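Local coordinates for protein ATPase associated with various cellular activities, AAA_5 (Staphylothermus marinus, PDB 6N0S) that forms the N-terminal, EVE-like domain of an McrB protein, resembles PUA-like RNA-binding proteins, and belongs to a chain whose AAA part probably binds and hydrolyses ATP, at residues Val98-Phe103 with Asp111-Tyr116; Lys71-Glu76 with Glu175-Arg180; Trp13-Asn18 with Leu29-Met34. All blocks are in the same frame, centred on the assembly; numbering follows the deposited sequence.

Contact 1: residues Val98-Phe103 with Asp111-Tyr116; sequences VLRKIF and DTIDQY
Two flat groups of helix 92-105, the Phe103 ring and the Arg100 guanidinium, meet helix 110-124 in different ways. The Phe103 ring points its edge at the face of the Tyr116 ring in a T-shaped pair, with centroids 5.4 Å apart and planes at 78°. The touching atoms are Phe103 CE2 and Tyr116 CE2, at 3.6 Å, while the backbone of Leu99 lies over the rim of one Phe103 face. The guanidinium of Arg100 instead has a methyl group over one face: Ile113 CG2 sits above its centre, 3.7 Å from Arg100 CZ.

Asp114 OD1 lies at the edge of the same guanidinium, but tilted out of its plane. This single carboxylate oxygen takes both terminal nitrogens in a salt bridge. Arg100 NH2 gives a hydrogen bond of 2.7 Å to Asp114 OD1, using the anti lone pair of that oxygen, and Arg100 NH1 adds a weak one of 2.9 Å to the same atom. Neither bond is straight, and the two planes are turned 43° apart, an angled grip quite unlike a flat two-oxygen pairing. A bend at chi3 in the otherwise extended Arg100 chain lets its end lie across Ile113.

Ile113 fills the middle of the interface with both branches. While CG2 covers the guanidinium, the other branch ends in CD1, which is 3.6 Å from Phe103 CB. Apolar packing thus lies on the buried side and the ion pair at the margin.

The axes of the two short segments run roughly antiparallel, at 145°, and approach to 10.5 Å, as in a helical hairpin. Helix 92-105 rests on strand 132-136 through Val98 and Leu99, and Leu99 also touches strand 30-34. Tyr116 extends past the hairpin to hydrogen-bond Trp32 on that strand, and its ring meets His26 edge-to-face.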
loop_
_atom_site.group_PDB
_atom_site.type_symbol
_atom_site.label_atom_id
_atom_site.label_comp_id
_atom_site.label_asym_id
_atom_site.label_seq_id
_atom_site.Cartn_x
_atom_site.Cartn_y
_atom_site.Cartn_z
ATOM N N VAL A 98 0.734 1.632 -16.825
ATOM C CA VAL A 98 -0.594 1.649 -16.209
ATOM C C VAL A 98 -0.645 2.655 -15.068
ATOM O O VAL A 98 -1.618 3.406 -14.914
ATOM C CB VAL A 98 -0.961 0.239 -15.717
ATOM C CG1 VAL A 98 -2.216 0.295 -14.870
ATOM C CG2 VAL A 98 -1.101 -0.727 -16.894
ATOM N N LEU A 99 0.380 2.649 -14.210
ATOM C CA LEU A 99 0.408 3.596 -13.091
ATOM C C LEU A 99 0.525 5.035 -13.574
ATOM O O LEU A 99 -0.110 5.938 -13.008
ATOM C CB LEU A 99 1.568 3.275 -12.161
ATOM C CG LEU A 99 1.487 1.898 -11.475
ATOM C CD1 LEU A 99 2.819 1.541 -10.776
ATOM C CD2 LEU A 99 0.352 1.937 -10.500
ATOM N N ARG A 100 1.359 5.286 -14.585
ATOM C CA ARG A 100 1.487 6.670 -15.079
ATOM C C ARG A 100 0.135 7.211 -15.536
ATOM O O ARG A 100 -0.226 8.362 -15.241
ATOM C CB ARG A 100 2.508 6.733 -16.225
ATOM C CG ARG A 100 2.628 8.153 -16.931
ATOM C CD ARG A 100 3.820 8.223 -17.925
ATOM N NE ARG A 100 5.122 8.070 -17.280
ATOM C CZ ARG A 100 5.838 9.038 -16.728
ATOM N NH1 ARG A 100 5.418 10.304 -16.741
ATOM N NH2 ARG A 100 6.994 8.724 -16.154
ATOM N N LYS A 101 -0.634 6.394 -16.261
ATOM C CA LYS A 101 -1.970 6.815 -16.662
ATOM C C LYS A 101 -2.847 7.083 -15.451
ATOM O O LYS A 101 -3.534 8.108 -15.383
ATOM C CB LYS A 101 -2.598 5.766 -17.578
ATOM C CG LYS A 101 -4.074 5.997 -17.860
ATOM C CD LYS A 101 -4.561 5.073 -18.977
ATOM C CE LYS A 101 -6.072 4.916 -18.969
ATOM N NZ LYS A 101 -6.773 6.234 -18.852
ATOM N N ILE A 102 -2.841 6.183 -14.470
ATOM C CA ILE A 102 -3.677 6.413 -13.295
ATOM C C ILE A 102 -3.255 7.692 -12.581
ATOM O O ILE A 102 -4.099 8.491 -12.151
ATOM C CB ILE A 102 -3.634 5.196 -12.354
ATOM C CG1 ILE A 102 -4.335 4.017 -13.003
ATOM C CG2 ILE A 102 -4.336 5.523 -11.068
ATOM C CD1 ILE A 102 -3.988 2.656 -12.400
ATOM N N PHE A 103 -1.947 7.901 -12.405
ATOM C CA PHE A 103 -1.517 9.071 -11.651
ATOM C C PHE A 103 -1.839 10.368 -12.421
ATOM O O PHE A 103 -2.293 11.354 -11.824
ATOM C CB PHE A 103 -0.015 8.959 -11.318
ATOM C CG PHE A 103 0.365 7.813 -10.361
ATOM C CD1 PHE A 103 -0.581 7.062 -9.668
ATOM C CD2 PHE A 103 1.702 7.521 -10.155
ATOM C CE1 PHE A 103 -0.182 6.022 -8.802
ATOM C CE2 PHE A 103 2.103 6.509 -9.300
ATOM C CZ PHE A 103 1.164 5.764 -8.618
ATOM N N ASP A 111 6.066 15.321 -14.410
ATOM C CA ASP A 111 7.409 15.414 -13.835
ATOM C C ASP A 111 7.505 14.649 -12.511
ATOM O O ASP A 111 8.496 13.958 -12.244
ATOM C CB ASP A 111 7.767 16.873 -13.578
ATOM C CG ASP A 111 8.016 17.666 -14.847
ATOM O OD1 ASP A 111 8.622 17.129 -15.804
ATOM O OD2 ASP A 111 7.610 18.838 -14.861
ATOM N N THR A 112 6.520 14.824 -11.634
ATOM C CA THR A 112 6.538 14.109 -10.359
ATOM C C THR A 112 6.538 12.598 -10.593
ATOM O O THR A 112 7.333 11.875 -9.992
ATOM C CB THR A 112 5.349 14.557 -9.494
ATOM O OG1 THR A 112 5.471 15.966 -9.240
ATOM C CG2 THR A 112 5.306 13.819 -8.136
ATOM N N ILE A 113 5.709 12.122 -11.520
ATOM C CA ILE A 113 5.670 10.704 -11.863
ATOM C C ILE A 113 7.047 10.228 -12.336
ATOM O O ILE A 113 7.527 9.170 -11.916
ATOM C CB ILE A 113 4.583 10.446 -12.918
ATOM C CG1 ILE A 113 3.223 10.862 -12.380
ATOM C CG2 ILE A 113 4.542 8.992 -13.308
ATOM C CD1 ILE A 113 2.096 10.857 -13.463
ATOM N N ASP A 114 7.704 10.991 -13.222
ATOM C CA ASP A 114 9.061 10.621 -13.622
ATOM C C ASP A 114 9.941 10.421 -12.377
ATOM O O ASP A 114 10.664 9.425 -12.256
ATOM C CB ASP A 114 9.703 11.679 -14.544
ATOM C CG ASP A 114 8.958 11.946 -15.875
ATOM O OD1 ASP A 114 8.201 11.089 -16.380
ATOM O OD2 ASP A 114 9.214 13.047 -16.470
ATOM N N GLN A 115 9.877 11.359 -11.425
ATOM C CA GLN A 115 10.698 11.257 -10.224
ATOM C C GLN A 115 10.312 10.057 -9.373
ATOM O O GLN A 115 11.175 9.473 -8.726
ATOM C CB GLN A 115 10.584 12.520 -9.389
ATOM C CG GLN A 115 11.273 13.747 -10.023
ATOM C CD GLN A 115 10.647 15.063 -9.616
ATOM O OE1 GLN A 115 10.099 15.197 -8.525
ATOM N NE2 GLN A 115 10.718 16.048 -10.503
ATOM N N TYR A 116 9.022 9.708 -9.333
ATOM C CA TYR A 116 8.569 8.569 -8.545
ATOM C C TYR A 116 9.231 7.295 -9.037
ATOM O O TYR A 116 9.832 6.551 -8.255
ATOM C CB TYR A 116 7.041 8.505 -8.617
ATOM C CG TYR A 116 6.364 7.320 -7.975
ATOM C CD1 TYR A 116 6.167 7.240 -6.599
ATOM C CD2 TYR A 116 5.884 6.299 -8.758
ATOM C CE1 TYR A 116 5.513 6.142 -6.035
ATOM C CE2 TYR A 116 5.248 5.230 -8.230
ATOM C CZ TYR A 116 5.064 5.137 -6.871
ATOM O OH TYR A 116 4.414 4.016 -6.441
#

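Contact 2: residues Lys71-Glu76 with Glu175-Arg180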
loop_
_atom_site.group_PDB
_atom_site.type_symbol
_atom_site.label_atom_id
_atom_site.label_comp_id
_atom_site.label_asym_id
_atom_site.label_seq_id
_atom_site.Cartn_x
_atom_site.Cartn_y
_atom_site.Cartn_z
ATOM N N LYS A 71 6.362 8.744 10.090
ATOM C CA LYS A 71 5.783 7.929 11.156
ATOM C C LYS A 71 4.372 8.397 11.510
ATOM O O LYS A 71 4.072 8.748 12.650
ATOM C CB LYS A 71 6.677 7.939 12.397
ATOM C CG LYS A 71 7.964 7.140 12.250
ATOM C CD LYS A 71 8.823 7.219 13.505
ATOM C CE LYS A 71 9.553 5.912 13.758
ATOM N NZ LYS A 71 8.569 4.826 13.997
ATOM N N THR A 72 3.490 8.383 10.507
ATOM C CA THR A 72 2.096 8.741 10.746
ATOM C C THR A 72 1.211 7.948 9.804
ATOM O O THR A 72 1.622 7.552 8.708
ATOM C CB THR A 72 1.843 10.273 10.585
ATOM O OG1 THR A 72 1.500 10.587 9.238
ATOM C CG2 THR A 72 3.077 11.045 10.928
ATOM N N PHE A 73 -0.010 7.700 10.260
ATOM C CA PHE A 73 -1.048 7.146 9.414
ATOM C C PHE A 73 -1.808 8.331 8.840
ATOM O O PHE A 73 -2.345 9.141 9.597
ATOM C CB PHE A 73 -1.959 6.212 10.215
ATOM C CG PHE A 73 -1.213 5.106 10.897
ATOM C CD1 PHE A 73 -0.676 5.296 12.150
ATOM C CD2 PHE A 73 -1.031 3.899 10.277
ATOM C CE1 PHE A 73 0.030 4.293 12.794
ATOM C CE2 PHE A 73 -0.323 2.860 10.922
ATOM C CZ PHE A 73 0.220 3.080 12.160
ATOM N N ILE A 74 -1.864 8.435 7.519
ATOM C CA ILE A 74 -2.384 9.651 6.908
ATOM C C ILE A 74 -3.811 9.522 6.374
ATOM O O ILE A 74 -4.476 10.543 6.171
ATOM C CB ILE A 74 -1.449 10.170 5.786
ATOM C CG1 ILE A 74 -1.352 9.172 4.622
ATOM C CG2 ILE A 74 -0.070 10.558 6.373
ATOM C CD1 ILE A 74 -0.662 9.806 3.393
ATOM N N GLY A 75 -4.291 8.315 6.123
ATOM C CA GLY A 75 -5.632 8.173 5.584
ATOM C C GLY A 75 -5.951 6.721 5.344
ATOM O O GLY A 75 -5.142 5.831 5.650
ATOM N N GLU A 76 -7.127 6.485 4.766
ATOM C CA GLU A 76 -7.524 5.118 4.479
ATOM C C GLU A 76 -8.338 5.057 3.204
ATOM O O GLU A 76 -8.840 6.065 2.718
ATOM C CB GLU A 76 -8.301 4.515 5.658
ATOM C CG GLU A 76 -9.489 5.322 6.149
ATOM C CD GLU A 76 -10.251 4.563 7.219
ATOM O OE1 GLU A 76 -11.082 3.702 6.833
ATOM O OE2 GLU A 76 -9.963 4.798 8.417
ATOM N N GLU A 175 -10.056 0.140 14.205
ATOM C CA GLU A 175 -10.902 1.064 14.947
ATOM C C GLU A 175 -10.082 2.014 15.794
ATOM O O GLU A 175 -10.455 3.185 15.955
ATOM C CB GLU A 175 -11.886 0.283 15.827
ATOM C CG GLU A 175 -12.926 -0.464 15.035
ATOM C CD GLU A 175 -14.161 -0.823 15.848
ATOM O OE1 GLU A 175 -14.055 -0.990 17.087
ATOM O OE2 GLU A 175 -15.243 -0.971 15.232
ATOM N N ALA A 176 -8.951 1.554 16.323
ATOM C CA ALA A 176 -8.138 2.433 17.153
ATOM C C ALA A 176 -7.550 3.589 16.343
ATOM O O ALA A 176 -7.494 4.731 16.821
ATOM C CB ALA A 176 -7.015 1.635 17.816
ATOM N N ILE A 177 -7.049 3.296 15.142
ATOM C CA ILE A 177 -6.461 4.320 14.282
ATOM C C ILE A 177 -7.555 5.171 13.656
ATOM O O ILE A 177 -7.499 6.407 13.662
ATOM C CB ILE A 177 -5.583 3.651 13.203
ATOM C CG1 ILE A 177 -4.320 3.034 13.811
ATOM C CG2 ILE A 177 -5.195 4.650 12.108
ATOM C CD1 ILE A 177 -3.584 2.080 12.835
ATOM N N HIS A 178 -8.559 4.506 13.095
ATOM C CA HIS A 178 -9.706 5.186 12.519
ATOM C C HIS A 178 -10.315 6.179 13.495
ATOM O O HIS A 178 -10.711 7.276 13.102
ATOM C CB HIS A 178 -10.748 4.153 12.107
ATOM C CG HIS A 178 -11.937 4.736 11.398
ATOM N ND1 HIS A 178 -11.869 5.229 10.114
ATOM C CD2 HIS A 178 -13.232 4.856 11.777
ATOM C CE1 HIS A 178 -13.068 5.648 9.742
ATOM N NE2 HIS A 178 -13.914 5.422 10.730
ATOM N N SER A 179 -10.395 5.810 14.773
ATOM C CA SER A 179 -11.059 6.643 15.768
ATOM C C SER A 179 -10.203 7.829 16.174
ATOM O O SER A 179 -10.652 8.670 16.957
ATOM C CB SER A 179 -11.430 5.802 17.007
ATOM O OG SER A 179 -10.344 5.697 17.922
ATOM N N ARG A 180 -8.979 7.903 15.663
ATOM C CA ARG A 180 -8.080 8.998 15.949
ATOM C C ARG A 180 -8.003 9.918 14.730
ATOM O O ARG A 180 -8.448 9.602 13.621
ATOM C CB ARG A 180 -6.704 8.462 16.368
ATOM C CG ARG A 180 -6.628 8.121 17.846
ATOM C CD ARG A 180 -5.443 7.242 18.185
ATOM N NE ARG A 180 -5.329 6.987 19.623
ATOM C CZ ARG A 180 -5.749 5.885 20.258
ATOM N NH1 ARG A 180 -6.328 4.867 19.618
ATOM N NH2 ARG A 180 -5.566 5.796 21.563
#
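Ile177 and Phe73 lose the most surface here, and they meet through a methyl group laid on an aromatic face. Ile177 CD1 stands 3.9 Å from the centroid of the Phe73 ring and almost on its normal, a CH-pi contact over the ring centre. Its distances to CD2, CE2 and CZ of Phe73 are nearly equal. The two side chains cross at about a right angle, with the other branch, Ile177 CG2, loosely near Phe73 CB at 4.1 Å. Ile58 of strand 54-61 touches both residues and continues this apolar layer between helix 171-178 and the sheet.

Glu76 comes next, farther along strand 72-80. With chi1 at 53°, its CG is placed between the backbone N and the carbonyl carbon, and the extended remainder reaches His178 in the last turn of the helix. His178 ND1 donates to Glu76 OE2 across 2.6 Å, at an N-H...acceptor angle of 158°. The oxygen lies near the imidazole plane, whereas the donor approaches from above the carboxylate, whose plane is turned 60° from the ring.

Both carboxylate oxygens have further partners: Tyr174 OH bonds OE1 and Tyr143 OH bonds OE2. The short bond to a carboxylate may favour a protonated imidazole, though the sharing of OE2 with Tyr143 would moderate this; helix end and strand are thus joined by a hydrogen bond beside an apolar contact.

Contact 3: residues Trp13-Asn18 with Leu29-Met34; sequences WVEINN and LTLWGM
The side chains of Glu15 and Leu31 run alongside each other in opposite senses, the carboxylate of one lying beside a methyl group of the other. The touching branch of the leucine is CD2, which comes to 3.4 Å from Glu15 OE2 and follows the acid back along its chain, reaching 3.8 Å from Glu15 CG. With CG anti to the backbone N (chi1 -177°) and the chain extended beyond it, Glu15 spans the gap from strand 12-17 to strand 30-34. The CB of Leu31 does not point at strand 12-17, yet its CD2 end closes on the acid.

No direct hydrogen bond joins the two segments. A water bridges them instead, donating to Glu15 OE1 at 2.9 Å and to Thr30 O at 2.6 Å. The carbonyl is thereby tied to the acid although Thr30 O and Glu15 OE2 remain 3.6 Å apart. Tyr165 OH makes a second bridge, bonded to both Glu15 OE2 and the backbone N of Trp32.

Within the first strand, Asn17 ND2 gives Glu15 OE1 a nearly straight hydrogen bond of 3.2 Å, at 170°. It approaches from well above the carboxylate plane, while the oxygen lies in the plane of the amide. His59 also bonds OE1. The buried carboxylate is therefore held at both oxygens, which restricts its rotation.

A sulfate, probably from the crystallisation liquor, lies about 5 Å from the Glu15 side chain, consistent with a polar pocket at this junction. The domain is EVE-like, with structural homology to PUA-like RNA-binding proteins, and the contact sits near its centre, where an inner strand of the main five-stranded mixed sheet, 12-17, faces an outer strand of the small antiparallel sheet, 30-34.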
loop_
_atom_site.group_PDB
_atom_site.type_symbol
_atom_site.label_atom_id
_atom_site.label_comp_id
_atom_site.label_asym_id
_atom_site.label_seq_id
_atom_site.Cartn_x
_atom_site.Cartn_y
_atom_site.Cartn_z
ATOM N N TRP A 13 -5.792 -4.020 6.476
ATOM C CA TRP A 13 -4.366 -4.074 6.157
ATOM C C TRP A 13 -3.806 -2.665 6.187
ATOM O O TRP A 13 -4.544 -1.680 6.016
ATOM C CB TRP A 13 -4.094 -4.722 4.773
ATOM C CG TRP A 13 -4.388 -6.188 4.739
ATOM C CD1 TRP A 13 -5.601 -6.778 4.816
ATOM C CD2 TRP A 13 -3.424 -7.255 4.644
ATOM N NE1 TRP A 13 -5.459 -8.151 4.769
ATOM C CE2 TRP A 13 -4.128 -8.459 4.660
ATOM C CE3 TRP A 13 -2.038 -7.291 4.525
ATOM C CZ2 TRP A 13 -3.484 -9.700 4.578
ATOM C CZ3 TRP A 13 -1.415 -8.482 4.414
ATOM C CH2 TRP A 13 -2.125 -9.685 4.462
ATOM N N VAL A 14 -2.496 -2.573 6.439
ATOM C CA VAL A 14 -1.741 -1.313 6.381
ATOM C C VAL A 14 -0.759 -1.370 5.222
ATOM O O VAL A 14 -0.052 -2.359 5.048
ATOM C CB VAL A 14 -0.981 -1.035 7.685
ATOM C CG1 VAL A 14 -0.046 0.174 7.539
ATOM C CG2 VAL A 14 -1.952 -0.787 8.841
ATOM N N GLU A 15 -0.724 -0.318 4.436
ATOM C CA GLU A 15 0.299 -0.122 3.417
ATOM C C GLU A 15 1.408 0.732 4.027
ATOM O O GLU A 15 1.152 1.860 4.480
ATOM C CB GLU A 15 -0.286 0.573 2.178
ATOM C CG GLU A 15 0.725 0.744 1.032
ATOM C CD GLU A 15 0.382 1.826 -0.000
ATOM O OE1 GLU A 15 -0.114 2.906 0.366
ATOM O OE2 GLU A 15 0.624 1.583 -1.198
ATOM N N ILE A 16 2.638 0.220 3.992
ATOM C CA ILE A 16 3.804 0.891 4.551
ATOM C C ILE A 16 4.609 1.562 3.426
ATOM O O ILE A 16 5.051 0.897 2.483
ATOM C CB ILE A 16 4.655 -0.107 5.344
ATOM C CG1 ILE A 16 3.825 -0.673 6.498
ATOM C CG2 ILE A 16 5.896 0.590 5.911
ATOM C CD1 ILE A 16 4.349 -1.892 7.003
ATOM N N ASN A 17 4.764 2.876 3.510
ATOM C CA ASN A 17 5.515 3.701 2.550
ATOM C C ASN A 17 6.759 4.207 3.289
ATOM O O ASN A 17 6.715 5.211 3.999
ATOM C CB ASN A 17 4.642 4.833 2.037
ATOM C CG ASN A 17 3.415 4.332 1.277
ATOM O OD1 ASN A 17 3.493 4.063 0.092
ATOM N ND2 ASN A 17 2.280 4.200 1.971
ATOM N N ASN A 18 7.847 3.447 3.187
ATOM C CA ASN A 18 9.047 3.653 3.989
ATOM C C ASN A 18 10.212 4.274 3.232
ATOM O O ASN A 18 11.278 4.461 3.820
ATOM C CB ASN A 18 9.521 2.314 4.548
ATOM C CG ASN A 18 9.621 2.319 6.045
ATOM O OD1 ASN A 18 8.722 2.795 6.747
ATOM N ND2 ASN A 18 10.734 1.803 6.554
ATOM N N LEU A 29 -4.375 5.515 -4.185
ATOM C CA LEU A 29 -4.840 5.141 -5.510
ATOM C C LEU A 29 -4.565 3.696 -5.887
ATOM O O LEU A 29 -5.367 3.083 -6.611
ATOM C CB LEU A 29 -4.183 6.052 -6.552
ATOM C CG LEU A 29 -4.462 7.529 -6.395
ATOM C CD1 LEU A 29 -3.713 8.270 -7.509
ATOM C CD2 LEU A 29 -5.951 7.815 -6.437
ATOM N N THR A 30 -3.423 3.149 -5.485
ATOM C CA THR A 30 -3.106 1.769 -5.821
ATOM C C THR A 30 -2.253 1.165 -4.731
ATOM O O THR A 30 -1.731 1.859 -3.856
ATOM C CB THR A 30 -2.349 1.614 -7.150
ATOM O OG1 THR A 30 -1.021 2.135 -7.004
ATOM C CG2 THR A 30 -3.058 2.320 -8.285
ATOM N N LEU A 31 -2.183 -0.164 -4.791
ATOM C CA LEU A 31 -1.186 -0.986 -4.131
ATOM C C LEU A 31 -0.473 -1.761 -5.213
ATOM O O LEU A 31 -1.121 -2.380 -6.057
ATOM C CB LEU A 31 -1.806 -1.986 -3.149
ATOM C CG LEU A 31 -2.755 -1.441 -2.079
ATOM C CD1 LEU A 31 -3.279 -2.622 -1.212
ATOM C CD2 LEU A 31 -2.121 -0.385 -1.205
ATOM N N TRP A 32 0.847 -1.760 -5.175
ATOM C CA TRP A 32 1.568 -2.492 -6.201
ATOM C C TRP A 32 2.960 -2.787 -5.684
ATOM O O TRP A 32 3.458 -2.115 -4.780
ATOM C CB TRP A 32 1.601 -1.679 -7.503
ATOM C CG TRP A 32 2.491 -0.492 -7.460
ATOM C CD1 TRP A 32 2.159 0.775 -7.072
ATOM C CD2 TRP A 32 3.858 -0.451 -7.836
ATOM N NE1 TRP A 32 3.242 1.602 -7.177
ATOM C CE2 TRP A 32 4.303 0.869 -7.644
ATOM C CE3 TRP A 32 4.758 -1.413 -8.304
ATOM C CZ2 TRP A 32 5.609 1.262 -7.913
ATOM C CZ3 TRP A 32 6.050 -1.033 -8.565
ATOM C CH2 TRP A 32 6.473 0.300 -8.374
ATOM N N GLY A 33 3.573 -3.802 -6.260
ATOM C CA GLY A 33 4.879 -4.230 -5.808
ATOM C C GLY A 33 5.330 -5.437 -6.601
ATOM O O GLY A 33 4.576 -6.018 -7.384
HETATM N N MSE A 34 6.575 -5.819 -6.363
HETATM C CA MSE A 34 7.156 -6.956 -7.021
HETATM C C MSE A 34 6.818 -8.197 -6.226
HETATM O O MSE A 34 7.098 -8.254 -5.043
HETATM C CB MSE A 34 8.675 -6.805 -7.128
HETATM C CG MSE A 34 9.368 -7.971 -7.848
HETATM SE SE MSE A 34 11.338 -7.692 -7.946
HETATM C CE MSE A 34 11.314 -6.026 -8.660
HETATM O O HOH W 1 -1.563 3.704 -2.007
#

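From the N terminus, contact 3 closes first: ten residues without helix or strand separate segments 13-18 and 29-34, and the contact ties the five-stranded sheet to the three-stranded one. The chain then enters contact 2 at strand 72-80 and closes it only at helix 171-178, near the C terminus. Contact 1, a short hairpin between helices 92-105 and 110-124, opens and closes within that long excursion. No two contacts cross. Contacts 1 and 3 touch directly, for instance where Phe103 packs on Leu29. Contacts 2 and 3 reach the same five-stranded sheet without touching, whereas contacts 1 and 2 lie about 26 Å apart between centres.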